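Local coordinates for RagB/SusD family nutrient uptake outer membrane protein (Bacteroides thetaiotaomicron, PDB 7KV2) that probably binds beta-glucans at the outer membrane surface of a human gut bacterium and helps in their uptake, at residues 150-155 against 221-226; 196-201 against 215-220. One frame throughout, in Å; residues are numbered along the deposited sequence.

Contact 1. Residues 150-155 against 221-226; sequences LRVFYY and YMLYAE. With EDO (1,2-ethanediol), chain E.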
ATOM      1  N   LEU A 150      -7.752 -12.361  -4.649  1.00 22.15           N
ATOM      2  CA  LEU A 150      -6.311 -12.063  -4.884  1.00 20.94           C
ATOM      3  C   LEU A 150      -6.120 -11.605  -6.321  1.00 23.87           C
ATOM      4  O   LEU A 150      -5.320 -10.692  -6.570  1.00 20.56           O
ATOM      5  CB  LEU A 150      -5.443 -13.272  -4.572  1.00 21.07           C
ATOM      6  CG  LEU A 150      -5.248 -13.585  -3.082  1.00 22.42           C
ATOM      7  CD1 LEU A 150      -4.578 -14.943  -2.941  1.00 22.94           C
ATOM      8  CD2 LEU A 150      -4.403 -12.520  -2.375  1.00 22.41           C
ATOM      9  N   ARG A 151      -6.832 -12.215  -7.269  1.00 22.75           N
ATOM     10  CA  ARG A 151      -6.598 -11.850  -8.680  1.00 21.77           C
ATOM     11  C   ARG A 151      -6.989 -10.390  -8.902  1.00 20.11           C
ATOM     12  O   ARG A 151      -6.254  -9.709  -9.587  1.00 21.60           O
ATOM     13  CB  ARG A 151      -7.382 -12.770  -9.622  1.00 25.07           C
ATOM     14  CG  ARG A 151      -7.023 -12.562 -11.082  1.00 25.70           C
ATOM     15  CD  ARG A 151      -7.482 -13.753 -11.941  1.00 28.95           C
ATOM     16  NE  ARG A 151      -8.932 -13.832 -11.958  1.00 31.61           N
ATOM     17  CZ  ARG A 151      -9.642 -14.927 -12.277  1.00 35.72           C
ATOM     18  NH1 ARG A 151      -9.038 -16.055 -12.596  1.00 34.99           N
ATOM     19  NH2 ARG A 151     -10.954 -14.885 -12.253  1.00 38.81           N
ATOM     20  N   VAL A 152      -8.100  -9.931  -8.338  1.00 21.21           N
ATOM     21  CA  VAL A 152      -8.568  -8.521  -8.435  1.00 21.60           C
ATOM     22  C   VAL A 152      -7.539  -7.627  -7.728  1.00 21.15           C
ATOM     23  O   VAL A 152      -7.248  -6.531  -8.260  1.00 23.87           O
ATOM     24  CB  VAL A 152      -9.989  -8.352  -7.879  1.00 23.22           C
ATOM     25  CG1 VAL A 152     -10.439  -6.895  -7.906  1.00 24.82           C
ATOM     26  CG2 VAL A 152     -11.001  -9.210  -8.649  1.00 25.28           C
ATOM     27  N   PHE A 153      -7.004  -8.096  -6.601  1.00 19.57           N
ATOM     28  CA  PHE A 153      -5.985  -7.339  -5.796  1.00 20.23           C
ATOM     29  C   PHE A 153      -4.738  -7.106  -6.678  1.00 21.24           C
ATOM     30  O   PHE A 153      -4.246  -5.972  -6.817  1.00 22.70           O
ATOM     31  CB  PHE A 153      -5.695  -8.056  -4.469  1.00 19.20           C
ATOM     32  CG  PHE A 153      -4.886  -7.219  -3.495  1.00 19.50           C
ATOM     33  CD1 PHE A 153      -3.517  -7.083  -3.622  1.00 17.94           C
ATOM     34  CD2 PHE A 153      -5.535  -6.409  -2.563  1.00 22.46           C
ATOM     35  CE1 PHE A 153      -2.792  -6.263  -2.766  1.00 18.88           C
ATOM     36  CE2 PHE A 153      -4.816  -5.568  -1.734  1.00 21.35           C
ATOM     37  CZ  PHE A 153      -3.442  -5.511  -1.829  1.00 20.50           C
ATOM     38  N   TYR A 154      -4.289  -8.118  -7.411  1.00 21.01           N
ATOM     39  CA  TYR A 154      -3.098  -7.983  -8.274  1.00 20.88           C
ATOM     40  C   TYR A 154      -3.425  -7.110  -9.504  1.00 23.03           C
ATOM     41  O   TYR A 154      -2.553  -6.298  -9.917  1.00 22.21           O
ATOM     42  CB  TYR A 154      -2.579  -9.369  -8.641  1.00 20.81           C
ATOM     43  CG  TYR A 154      -2.055 -10.214  -7.517  1.00 21.53           C
ATOM     44  CD1 TYR A 154      -0.978  -9.780  -6.745  1.00 19.45           C
ATOM     45  CD2 TYR A 154      -2.535 -11.491  -7.292  1.00 19.69           C
ATOM     46  CE1 TYR A 154      -0.423 -10.589  -5.774  1.00 20.59           C
ATOM     47  CE2 TYR A 154      -2.013 -12.292  -6.292  1.00 18.99           C
ATOM     48  CZ  TYR A 154      -0.954 -11.840  -5.520  1.00 19.71           C
ATOM     49  OH  TYR A 154      -0.376 -12.623  -4.553  1.00 20.03           O
ATOM     50  N   TYR A 155      -4.617  -7.278 -10.112  1.00 23.61           N
ATOM     51  CA  TYR A 155      -5.044  -6.441 -11.267  1.00 24.49           C
ATOM     52  C   TYR A 155      -5.180  -4.975 -10.838  1.00 24.07           C
ATOM     53  O   TYR A 155      -4.865  -4.104 -11.616  1.00 23.69           O
ATOM     54  CB  TYR A 155      -6.359  -6.923 -11.886  1.00 25.46           C
ATOM     55  CG  TYR A 155      -6.128  -7.980 -12.931  1.00 27.12           C
ATOM     56  CD1 TYR A 155      -5.354  -7.689 -14.032  1.00 28.68           C
ATOM     57  CD2 TYR A 155      -6.679  -9.246 -12.844  1.00 30.32           C
ATOM     58  CE1 TYR A 155      -5.090  -8.628 -15.016  1.00 31.55           C
ATOM     59  CE2 TYR A 155      -6.434 -10.194 -13.832  1.00 28.83           C
ATOM     60  CZ  TYR A 155      -5.627  -9.894 -14.910  1.00 28.97           C
ATOM     61  OH  TYR A 155      -5.359 -10.808 -15.902  1.00 30.26           O
ATOM     62  N   TYR A 221     -14.570  -6.263   0.864  1.00 22.09           N
ATOM     63  CA  TYR A 221     -15.424  -5.062   1.010  1.00 21.43           C
ATOM     64  C   TYR A 221     -14.560  -3.820   0.806  1.00 21.58           C
ATOM     65  O   TYR A 221     -14.944  -2.859   0.106  1.00 20.22           O
ATOM     66  CB  TYR A 221     -16.099  -5.073   2.369  1.00 23.03           C
ATOM     67  CG  TYR A 221     -17.337  -5.934   2.460  1.00 22.66           C
ATOM     68  CD1 TYR A 221     -17.899  -6.571   1.352  1.00 25.70           C
ATOM     69  CD2 TYR A 221     -17.982  -6.057   3.678  1.00 24.50           C
ATOM     70  CE1 TYR A 221     -19.053  -7.345   1.481  1.00 24.68           C
ATOM     71  CE2 TYR A 221     -19.156  -6.786   3.805  1.00 26.97           C
ATOM     72  CZ  TYR A 221     -19.683  -7.446   2.707  1.00 27.41           C
ATOM     73  OH  TYR A 221     -20.867  -8.135   2.877  1.00 29.25           O
ATOM     74  N   MET A 222     -13.391  -3.817   1.417  1.00 19.30           N
ATOM     75  CA  MET A 222     -12.500  -2.636   1.310  1.00 19.13           C
ATOM     76  C   MET A 222     -11.950  -2.509  -0.120  1.00 18.64           C
ATOM     77  O   MET A 222     -11.838  -1.382  -0.606  1.00 20.63           O
ATOM     78  CB  MET A 222     -11.367  -2.698   2.332  1.00 19.99           C
ATOM     79  CG  MET A 222     -11.854  -2.505   3.778  1.00 20.42           C
ATOM     80  SD  MET A 222     -12.643  -0.907   4.086  1.00 20.62           S
ATOM     81  CE  MET A 222     -11.176   0.143   4.203  1.00 19.12           C
ATOM     82  N   LEU A 223     -11.531  -3.609  -0.741  1.00 19.28           N
ATOM     83  CA  LEU A 223     -11.039  -3.608  -2.139  1.00 20.47           C
ATOM     84  C   LEU A 223     -12.173  -3.154  -3.089  1.00 21.89           C
ATOM     85  O   LEU A 223     -11.923  -2.347  -4.005  1.00 20.46           O
ATOM     86  CB  LEU A 223     -10.509  -5.008  -2.457  1.00 21.69           C
ATOM     87  CG  LEU A 223      -9.973  -5.185  -3.871  1.00 20.94           C
ATOM     88  CD1 LEU A 223      -8.899  -4.168  -4.177  1.00 23.10           C
ATOM     89  CD2 LEU A 223      -9.448  -6.598  -4.068  1.00 23.23           C
ATOM     90  N   TYR A 224     -13.401  -3.565  -2.802  1.00 24.35           N
ATOM     91  CA  TYR A 224     -14.613  -3.170  -3.575  1.00 23.60           C
ATOM     92  C   TYR A 224     -14.772  -1.644  -3.474  1.00 24.02           C
ATOM     93  O   TYR A 224     -14.798  -0.931  -4.506  1.00 22.04           O
ATOM     94  CB  TYR A 224     -15.810  -3.990  -3.089  1.00 26.45           C
ATOM     95  CG  TYR A 224     -17.125  -3.609  -3.728  1.00 25.98           C
ATOM     96  CD1 TYR A 224     -17.836  -2.503  -3.303  1.00 26.03           C
ATOM     97  CD2 TYR A 224     -17.620  -4.328  -4.806  1.00 27.05           C
ATOM     98  CE1 TYR A 224     -19.059  -2.165  -3.871  1.00 27.80           C
ATOM     99  CE2 TYR A 224     -18.833  -3.988  -5.396  1.00 30.08           C
ATOM    100  CZ  TYR A 224     -19.557  -2.912  -4.928  1.00 30.06           C
ATOM    101  OH  TYR A 224     -20.734  -2.562  -5.524  1.00 30.55           O
ATOM    102  N   ALA A 225     -14.775  -1.100  -2.248  1.00 23.71           N
ATOM    103  CA  ALA A 225     -14.927   0.358  -2.023  1.00 24.22           C
ATOM    104  C   ALA A 225     -13.793   1.108  -2.727  1.00 24.35           C
ATOM    105  O   ALA A 225     -14.051   2.194  -3.346  1.00 22.97           O
ATOM    106  CB  ALA A 225     -14.955   0.662  -0.539  1.00 27.48           C
ATOM    107  N   GLU A 226     -12.577   0.566  -2.631  1.00 21.82           N
ATOM    108  CA  GLU A 226     -11.371   1.160  -3.239  1.00 21.53           C
ATOM    109  C   GLU A 226     -11.581   1.340  -4.749  1.00 23.32           C
ATOM    110  O   GLU A 226     -11.408   2.486  -5.246  1.00 23.40           O
ATOM    111  CB  GLU A 226     -10.125   0.329  -2.994  1.00 20.60           C
ATOM    112  CG  GLU A 226      -8.895   0.948  -3.657  1.00 22.43           C
ATOM    113  CD  GLU A 226      -7.545   0.345  -3.296  1.00 22.99           C
ATOM    114  OE1 GLU A 226      -7.439  -0.440  -2.306  1.00 23.55           O
ATOM    115  OE2 GLU A 226      -6.621   0.623  -4.035  1.00 23.04           O
TER
HETATM  116  C1  EDO E 604      -3.368  -0.059  -4.653  1.00 58.54           C
HETATM  117  O1  EDO E 604      -2.326   0.846  -4.975  1.00 56.68           O
HETATM  118  C2  EDO E 604      -3.649  -0.205  -3.202  1.00 59.15           C
HETATM  119  O2  EDO E 604      -4.496  -1.299  -2.810  1.00 57.91           O
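V152 and F153 meet L223 where helix 137-162 packs on helix 217-231, inside the tetratricopeptide-repeat-like helical scaffold of a SusD-family protein. L223 makes the contact with one branch. Its CD2 methyl points at the other helix and rests between two neighbouring residues there. It lies 4.0 Å from CG1 of V152 and 4.0 Å from CB of F153. It is closer still to the backbone, 3.8 Å from the amide N of F153. CG of L223 is anti to its backbone N (chi1 179°), which carries the branched end out towards helix 137-162. The F153 ring sits to one side, and CD2 of L223 approaches it at the edge, near the ring plane.

The two helices run in roughly the same direction and touch through one leucine at this level. The CA atoms of F153 and L223 are 7.3 Å apart. This is apolar helix-helix packing, with no hydrogen bond between the segments. In the solenoid-like fold it joins two helices separated in the chain by helix 183-200. The far face of helix 137-162 packs on helix 110-130 through L150 and Y154. M222 leads from helix 217-231 to helix 405-417.

One turn beyond L223, E226 has an extended chain (chi1 179°, chi2 170°) and carries its carboxylate to the bound 1,2-ethanediol. Its OE1 accepts a hydrogen bond of 3.1 Å from O2 of that diol, probably from the crystallisation liquor. The same O2 lies obliquely to the F153 ring. OE1 is also hydrogen-bonded to the hydroxyl of Y403. OE2 is held by a salt bridge to K160 and a hydrogen bond from N156. Such a grip on both oxygens should fix the rotation of the carboxylate, and the lysine would probably stabilise its negative charge.

Contact 2. Residues 196-201 against 215-220; sequences EVIQLN and VTLAMV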
ATOM      1  N   GLU A 196     -18.974 -11.692  -7.498  1.00 32.87           N
ATOM      2  CA  GLU A 196     -19.046 -13.179  -7.505  1.00 33.88           C
ATOM      3  C   GLU A 196     -18.460 -13.735  -6.218  1.00 32.21           C
ATOM      4  O   GLU A 196     -18.996 -14.715  -5.692  1.00 29.90           O
ATOM      5  CB  GLU A 196     -18.239 -13.766  -8.649  1.00 37.04           C
ATOM      6  CG  GLU A 196     -18.880 -13.550  -9.992  1.00 41.17           C
ATOM      7  CD  GLU A 196     -17.991 -14.050 -11.114  1.00 48.45           C
ATOM      8  OE1 GLU A 196     -17.055 -14.860 -10.828  1.00 52.09           O
ATOM      9  OE2 GLU A 196     -18.211 -13.609 -12.259  1.00 56.01           O
ATOM     10  N   VAL A 197     -17.318 -13.210  -5.785  1.00 27.73           N
ATOM     11  CA  VAL A 197     -16.671 -13.685  -4.540  1.00 25.71           C
ATOM     12  C   VAL A 197     -17.628 -13.399  -3.384  1.00 23.61           C
ATOM     13  O   VAL A 197     -17.776 -14.263  -2.495  1.00 29.71           O
ATOM     14  CB  VAL A 197     -15.318 -12.978  -4.304  1.00 25.95           C
ATOM     15  CG1 VAL A 197     -14.927 -13.081  -2.852  1.00 26.22           C
ATOM     16  CG2 VAL A 197     -14.261 -13.513  -5.236  1.00 26.74           C
ATOM     17  N   ILE A 198     -18.221 -12.210  -3.351  1.00 24.50           N
ATOM     18  CA  ILE A 198     -19.128 -11.822  -2.238  1.00 25.39           C
ATOM     19  C   ILE A 198     -20.304 -12.807  -2.245  1.00 30.94           C
ATOM     20  O   ILE A 198     -20.717 -13.279  -1.169  1.00 26.12           O
ATOM     21  CB  ILE A 198     -19.556 -10.353  -2.376  1.00 29.93           C
ATOM     22  CG1 ILE A 198     -18.361  -9.423  -2.074  1.00 31.46           C
ATOM     23  CG2 ILE A 198     -20.745 -10.043  -1.485  1.00 30.58           C
ATOM     24  CD1 ILE A 198     -18.512  -7.976  -2.532  1.00 30.85           C
ATOM     25  N   GLN A 199     -20.818 -13.106  -3.434  1.00 30.77           N
ATOM     26  CA  GLN A 199     -22.032 -13.957  -3.561  1.00 31.45           C
ATOM     27  C   GLN A 199     -21.708 -15.414  -3.207  1.00 37.85           C
ATOM     28  O   GLN A 199     -22.661 -16.139  -2.894  1.00 37.26           O
ATOM     29  CB  GLN A 199     -22.603 -13.820  -4.968  1.00 31.44           C
ATOM     30  CG  GLN A 199     -23.175 -12.440  -5.237  1.00 35.54           C
ATOM     31  CD  GLN A 199     -23.493 -12.253  -6.704  1.00 39.02           C
ATOM     32  OE1 GLN A 199     -23.444 -13.200  -7.476  1.00 46.67           O
ATOM     33  NE2 GLN A 199     -23.789 -11.033  -7.109  1.00 41.77           N
ATOM     34  N   LEU A 200     -20.449 -15.870  -3.263  1.00 35.69           N
ATOM     35  CA  LEU A 200     -20.123 -17.258  -2.832  1.00 36.10           C
ATOM     36  C   LEU A 200     -20.472 -17.419  -1.340  1.00 36.80           C
ATOM     37  O   LEU A 200     -20.800 -18.541  -0.927  1.00 31.99           O
ATOM     38  CB  LEU A 200     -18.652 -17.593  -3.105  1.00 34.72           C
ATOM     39  CG  LEU A 200     -18.301 -17.849  -4.570  1.00 36.10           C
ATOM     40  CD1 LEU A 200     -16.794 -17.881  -4.753  1.00 38.29           C
ATOM     41  CD2 LEU A 200     -18.917 -19.150  -5.084  1.00 34.10           C
ATOM     42  N   ASN A 201     -20.361 -16.346  -0.548  1.00 35.18           N
ATOM     43  CA  ASN A 201     -20.780 -16.316   0.877  1.00 34.79           C
ATOM     44  C   ASN A 201     -20.014 -17.367   1.697  1.00 36.07           C
ATOM     45  O   ASN A 201     -20.647 -18.097   2.516  1.00 34.61           O
ATOM     46  CB  ASN A 201     -22.292 -16.517   0.995  1.00 37.32           C
ATOM     47  CG  ASN A 201     -22.787 -16.183   2.375  1.00 43.25           C
ATOM     48  OD1 ASN A 201     -22.193 -15.358   3.067  1.00 50.45           O
ATOM     49  ND2 ASN A 201     -23.865 -16.824   2.785  1.00 47.25           N
ATOM     50  N   VAL A 215      -7.504 -13.976   2.654  1.00 19.92           N
ATOM     51  CA  VAL A 215      -8.646 -13.149   2.219  1.00 22.34           C
ATOM     52  C   VAL A 215      -9.801 -13.335   3.209  1.00 21.38           C
ATOM     53  O   VAL A 215     -10.069 -14.489   3.630  1.00 22.78           O
ATOM     54  CB  VAL A 215      -9.043 -13.533   0.784  1.00 22.56           C
ATOM     55  CG1 VAL A 215     -10.307 -12.830   0.344  1.00 22.70           C
ATOM     56  CG2 VAL A 215      -7.897 -13.234  -0.172  1.00 21.94           C
ATOM     57  N   THR A 216     -10.454 -12.230   3.533  1.00 20.09           N
ATOM     58  CA  THR A 216     -11.661 -12.142   4.366  1.00 20.91           C
ATOM     59  C   THR A 216     -12.707 -11.310   3.621  1.00 24.09           C
ATOM     60  O   THR A 216     -12.338 -10.557   2.685  1.00 20.80           O
ATOM     61  CB  THR A 216     -11.356 -11.501   5.717  1.00 19.54           C
ATOM     62  OG1 THR A 216     -11.042 -10.130   5.422  1.00 20.02           O
ATOM     63  CG2 THR A 216     -10.241 -12.232   6.425  1.00 18.48           C
ATOM     64  N   LEU A 217     -13.970 -11.426   4.058  1.00 24.77           N
ATOM     65  CA  LEU A 217     -15.063 -10.595   3.527  1.00 23.53           C
ATOM     66  C   LEU A 217     -14.694  -9.121   3.729  1.00 23.02           C
ATOM     67  O   LEU A 217     -14.918  -8.350   2.822  1.00 21.12           O
ATOM     68  CB  LEU A 217     -16.390 -10.951   4.200  1.00 25.90           C
ATOM     69  CG  LEU A 217     -17.614 -10.258   3.588  1.00 26.64           C
ATOM     70  CD1 LEU A 217     -17.795 -10.618   2.131  1.00 27.88           C
ATOM     71  CD2 LEU A 217     -18.864 -10.598   4.384  1.00 30.56           C
ATOM     72  N   ALA A 218     -14.171  -8.725   4.899  1.00 19.87           N
ATOM     73  CA  ALA A 218     -13.890  -7.296   5.174  1.00 18.00           C
ATOM     74  C   ALA A 218     -12.826  -6.803   4.194  1.00 19.40           C
ATOM     75  O   ALA A 218     -12.955  -5.646   3.718  1.00 19.12           O
ATOM     76  CB  ALA A 218     -13.477  -7.079   6.601  1.00 17.54           C
ATOM     77  N   MET A 219     -11.841  -7.641   3.884  1.00 18.72           N
ATOM     78  CA  MET A 219     -10.779  -7.255   2.921  1.00 21.43           C
ATOM     79  C   MET A 219     -11.437  -7.040   1.551  1.00 20.65           C
ATOM     80  O   MET A 219     -11.178  -6.045   0.872  1.00 18.83           O
ATOM     81  CB  MET A 219      -9.673  -8.306   2.868  1.00 21.32           C
ATOM     82  CG  MET A 219      -8.643  -8.029   1.808  1.00 23.01           C
ATOM     83  SD  MET A 219      -9.152  -8.827   0.231  1.00 27.14           S
ATOM     84  CE  MET A 219      -7.581  -8.843  -0.623  1.00 29.71           C
ATOM     85  N   VAL A 220     -12.352  -7.929   1.178  1.00 20.81           N
ATOM     86  CA  VAL A 220     -13.000  -7.835  -0.160  1.00 19.99           C
ATOM     87  C   VAL A 220     -13.862  -6.572  -0.218  1.00 20.30           C
ATOM     88  O   VAL A 220     -13.824  -5.885  -1.226  1.00 23.49           O
ATOM     89  CB  VAL A 220     -13.817  -9.121  -0.429  1.00 21.13           C
ATOM     90  CG1 VAL A 220     -14.845  -8.953  -1.538  1.00 22.86           C
ATOM     91  CG2 VAL A 220     -12.897 -10.279  -0.737  1.00 19.28           C
TER
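V220 meets I198 and V197 where the C-terminal part of helix 183-200 packs on the start of helix 217-231. The tight part is V220 against I198. CG1 of V220 lies 3.6 Å from CG1 of I198 and 3.9 Å from its CD1. The two side chains lie antiparallel, with the isoleucine branch alongside the valine methyl. The other V220 methyl, CG2, turns to V197 and stands 4.1 Å from its CG1. V220 thus serves both neighbours, one with each branch (chi1 162°). V197 and V220 are buried, and I148 and A149 of helix 137-162 cover them.

The other side is looser. L217 reaches I198 with CD1, but stays 4.4 Å from CG1. Both residues are partly exposed. The backbone bonds at N of L200 and N201 are weak, and N201 has left helical angles with positive phi (60°). T216 is the N-cap of helix 217-231: its OG1 accepts from the backbone N of M219 at 3.0 Å, with an angle of 157° at the hydrogen. The two helices run in opposite directions and are joined by a loop without regular structure. This is an antiparallel helix pair, consistent with the tetratricopeptide-repeat-like fold of the SusD family.

Overall arrangement
After four earlier helices, the chain runs along helix 137-162, which supplies residues 150-155 of contact 1. It then forms helix 183-200 and, through a 16-residue irregular link, helix 217-231. Contact 2 closes that loop, bringing 215-220 back against 196-201. Contact 1 closes the longer loop from 150-155 to 221-226, and contact 2 is nested inside it. Both use helix 217-231, contact 2 at its start and contact 1 further on. Their centres are 10 Å apart, and M219, V215 and I198 of contact 2 pack on F153, L150 and Y221 of contact 1. Together they tie three successive helices into one bundle.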